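Local coordinates for glutathione peroxidase-like protein (Trypanosoma brucei, PDB 3DWV) that probably reduces hydroperoxides as a glutathione peroxidase-type enzyme that draws its electrons from tryparedoxin, at residues 50-55 with 65-70. The protein carries 1 engineered substitution. Sequence-based numbering, arbitrary orientation. Where two conformers were deposited one is given.
Sequences LIYNVA and YETATT. Unlike the reference sequence in segment 65-70: Thr70 (reference Ala).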
ATOM      1  N   LEU A  50      -2.395  -3.332   6.535  1.00 11.20           N
ATOM      2  CA  LEU A  50      -1.924  -3.604   5.194  1.00 11.61           C
ATOM      3  C   LEU A  50      -1.842  -2.284   4.420  1.00 12.98           C
ATOM      4  O   LEU A  50      -2.863  -1.586   4.471  1.00 15.07           O
ATOM      5  CB  LEU A  50      -2.918  -4.467   4.421  1.00 13.02           C
ATOM      6  CG  LEU A  50      -2.681  -5.944   4.232  1.00 17.64           C
ATOM      7  CD1 LEU A  50      -3.801  -6.497   3.348  1.00 14.33           C
ATOM      8  CD2 LEU A  50      -1.304  -6.258   3.672  1.00 15.47           C
ATOM      9  N   ILE A  51      -0.697  -2.038   3.777  1.00 10.10           N
ATOM     10  CA  ILE A  51      -0.555  -0.784   3.023  1.00  8.77           C
ATOM     11  C   ILE A  51      -0.382  -1.097   1.547  1.00  8.60           C
ATOM     12  O   ILE A  51       0.600  -1.717   1.129  1.00  8.03           O
ATOM     13  CB  ILE A  51       0.603   0.081   3.525  1.00  9.62           C
ATOM     14  CG1 ILE A  51       0.458   0.381   5.034  1.00 11.39           C
ATOM     15  CG2 ILE A  51       0.709   1.353   2.683  1.00 11.35           C
ATOM     16  CD1 ILE A  51       1.658   1.192   5.568  1.00 18.20           C
ATOM     17  N   TYR A  52      -1.411  -0.651   0.808  1.00  9.09           N
ATOM     18  CA  TYR A  52      -1.402  -0.782  -0.629  1.00 10.45           C
ATOM     19  C   TYR A  52      -1.065   0.483  -1.417  1.00  9.88           C
ATOM     20  O   TYR A  52      -1.479   1.560  -0.951  1.00 10.25           O
ATOM     21  CB  TYR A  52      -2.810  -1.159  -1.067  1.00 12.39           C
ATOM     22  CG  TYR A  52      -3.312  -2.548  -0.788  1.00 11.44           C
ATOM     23  CD1 TYR A  52      -3.879  -2.906   0.418  1.00 12.24           C
ATOM     24  CD2 TYR A  52      -3.228  -3.522  -1.793  1.00 11.27           C
ATOM     25  CE1 TYR A  52      -4.344  -4.209   0.636  1.00 15.42           C
ATOM     26  CE2 TYR A  52      -3.701  -4.802  -1.579  1.00 14.08           C
ATOM     27  CZ  TYR A  52      -4.250  -5.150  -0.371  1.00 14.93           C
ATOM     28  OH  TYR A  52      -4.722  -6.432  -0.163  1.00 13.01           O
ATOM     29  N   ASN A  53      -0.367   0.360  -2.535  1.00  9.85           N
ATOM     30  CA  ASN A  53      -0.336   1.453  -3.523  1.00  9.84           C
ATOM     31  C   ASN A  53      -1.461   1.246  -4.539  1.00  8.05           C
ATOM     32  O   ASN A  53      -1.725   0.105  -4.906  1.00 10.54           O
ATOM     33  CB  ASN A  53       1.023   1.563  -4.232  1.00  8.52           C
ATOM     34  CG  ASN A  53       1.398   0.291  -4.996  1.00 10.35           C
ATOM     35  OD1 ASN A  53       1.749  -0.696  -4.345  1.00 13.25           O
ATOM     36  ND2 ASN A  53       1.361   0.261  -6.326  1.00 12.11           N
ATOM     37  N   VAL A  54      -2.117   2.334  -4.964  1.00  8.33           N
ATOM     38  CA  VAL A  54      -3.287   2.162  -5.858  1.00 11.04           C
ATOM     39  C   VAL A  54      -3.113   3.160  -6.985  1.00 10.15           C
ATOM     40  O   VAL A  54      -2.127   3.929  -7.066  1.00 10.89           O
ATOM     41  CB  VAL A  54      -4.606   2.322  -5.080  1.00 11.39           C
ATOM     42  CG1 VAL A  54      -4.677   1.349  -3.877  1.00 13.40           C
ATOM     43  CG2 VAL A  54      -4.759   3.742  -4.549  1.00 12.73           C
ATOM     44  N   ALA A  55      -4.075   3.181  -7.861  1.00 13.07           N
ATOM     45  CA  ALA A  55      -4.062   4.099  -9.002  1.00 14.38           C
ATOM     46  C   ALA A  55      -5.516   4.256  -9.477  1.00 14.51           C
ATOM     47  O   ALA A  55      -6.389   3.583  -8.909  1.00 15.63           O
ATOM     48  CB  ALA A  55      -3.131   3.609 -10.103  1.00 15.78           C
ATOM     49  N   TYR A  65      -8.196  -5.054  -5.515  1.00 12.61           N
ATOM     50  CA  TYR A  65      -9.324  -4.388  -4.871  1.00 13.01           C
ATOM     51  C   TYR A  65     -10.165  -5.321  -4.003  1.00 13.50           C
ATOM     52  O   TYR A  65     -10.622  -4.969  -2.887  1.00 13.27           O
ATOM     53  CB  TYR A  65     -10.250  -3.769  -5.941  1.00 17.12           C
ATOM     54  CG  TYR A  65     -11.541  -3.220  -5.357  1.00 16.82           C
ATOM     55  CD1 TYR A  65     -11.537  -1.923  -4.849  1.00 19.21           C
ATOM     56  CD2 TYR A  65     -12.761  -3.912  -5.310  1.00 18.66           C
ATOM     57  CE1 TYR A  65     -12.689  -1.367  -4.310  1.00 20.59           C
ATOM     58  CE2 TYR A  65     -13.888  -3.367  -4.763  1.00 21.45           C
ATOM     59  CZ  TYR A  65     -13.843  -2.087  -4.262  1.00 22.53           C
ATOM     60  OH  TYR A  65     -15.002  -1.590  -3.748  1.00 33.56           O
ATOM     61  N   GLU A  66     -10.525  -6.465  -4.552  1.00 12.38           N
ATOM     62  CA  GLU A  66     -11.417  -7.392  -3.868  0.50 10.86           C
ATOM     63  C   GLU A  66     -10.747  -7.882  -2.588  1.00 11.31           C
ATOM     64  O   GLU A  66     -11.360  -7.931  -1.532  1.00 11.83           O
ATOM     65  CB  GLU A  66     -11.769  -8.603  -4.714  0.50 11.21           C
ATOM     66  CG  GLU A  66     -12.562  -8.392  -5.989  0.50 14.72           C
ATOM     67  CD  GLU A  66     -12.501  -9.650  -6.852  0.50 16.91           C
ATOM     68  OE1 GLU A  66     -13.232 -10.621  -6.554  0.50 22.88           O
ATOM     69  OE2 GLU A  66     -11.696  -9.661  -7.805  0.50 18.67           O
ATOM     70  N   THR A  67      -9.466  -8.230  -2.731  0.50 11.35           N
ATOM     71  CA  THR A  67      -8.701  -8.743  -1.594  0.50 11.29           C
ATOM     72  C   THR A  67      -8.595  -7.699  -0.492  0.50 11.83           C
ATOM     73  O   THR A  67      -8.942  -8.018   0.645  0.50 15.39           O
ATOM     74  CB  THR A  67      -7.303  -9.193  -2.023  0.50  9.29           C
ATOM     75  OG1 THR A  67      -7.494 -10.310  -2.899  0.50 10.93           O
ATOM     76  CG2 THR A  67      -6.527  -9.734  -0.839  0.50  9.81           C
ATOM     77  N   ALA A  68      -8.148  -6.503  -0.838  1.00 13.39           N
ATOM     78  CA  ALA A  68      -8.024  -5.438   0.198  1.00 11.92           C
ATOM     79  C   ALA A  68      -9.372  -5.196   0.862  1.00 13.65           C
ATOM     80  O   ALA A  68      -9.435  -5.012   2.073  1.00 14.87           O
ATOM     81  CB  ALA A  68      -7.540  -4.116  -0.379  1.00 11.44           C
ATOM     82  N   THR A  69     -10.474  -5.155   0.117  1.00 13.40           N
ATOM     83  CA  THR A  69     -11.757  -4.773   0.722  1.00 13.04           C
ATOM     84  C   THR A  69     -12.274  -5.884   1.624  1.00 11.56           C
ATOM     85  O   THR A  69     -12.783  -5.657   2.739  1.00 14.67           O
ATOM     86  CB  THR A  69     -12.754  -4.468  -0.404  1.00 13.17           C
ATOM     87  OG1 THR A  69     -12.284  -3.301  -1.151  1.00 12.29           O
ATOM     88  CG2 THR A  69     -14.135  -4.169   0.146  1.00 15.21           C
ATOM     89  N   THR A  70     -12.149  -7.109   1.093  1.00 12.32           N
ATOM     90  CA  THR A  70     -12.510  -8.267   1.894  1.00 13.40           C
ATOM     91  C   THR A  70     -11.773  -8.300   3.228  1.00 12.41           C
ATOM     92  O   THR A  70     -12.413  -8.512   4.264  1.00 14.98           O
ATOM     93  CB  THR A  70     -12.188  -9.573   1.152  1.00 14.78           C
ATOM     94  OG1 THR A  70     -12.994  -9.586  -0.051  1.00 17.50           O
ATOM     95  CG2 THR A  70     -12.563 -10.765   2.036  1.00 18.32           C
TER
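Tyr52 and Ala68 meet where the first helix of a thioredoxin-fold beta-alpha-beta unit packs on its own sheet: strand 49-54 leads into helix 64-75, and strand 81-86 returns parallel to the first. The Ala68 methyl sits over one face of the Tyr52 ring, towards its phenolic end, with CB 3.4 Å from both CE1 and CZ of Tyr52. Beyond the ring, OH of Tyr52 runs alongside the helix, 3.5 Å from CA of Ala68. It is equally near Ala68 N, but the angle is too poor for a hydrogen bond, and none joins the two segments. In the Thr67 conformer described here, one of two deposited, the methyl CG2 lies 3.8 Å from OH of Tyr52.

The main chain of Tyr52 is held in the sheet by hydrogen bonds to Leu83 and Phe85, and its side chain also touches Val82, Ser152 and, on helix 171-181, Ile174. In that Thr67 conformer CG2 stands anti to the backbone N while OG1, at chi1 -65°, bonds the carbonyl O of Gly63, just before the helix, giving the hydroxyl of this buried residue a partner. The same i to i-4 hydroxyl-to-carbonyl bond recurs on the side of the helix away from the strand: Thr69 OG1 and Thr69 N reach Tyr65 O from opposite faces of the carbonyl plane, the hydroxyl at 2.9 Å.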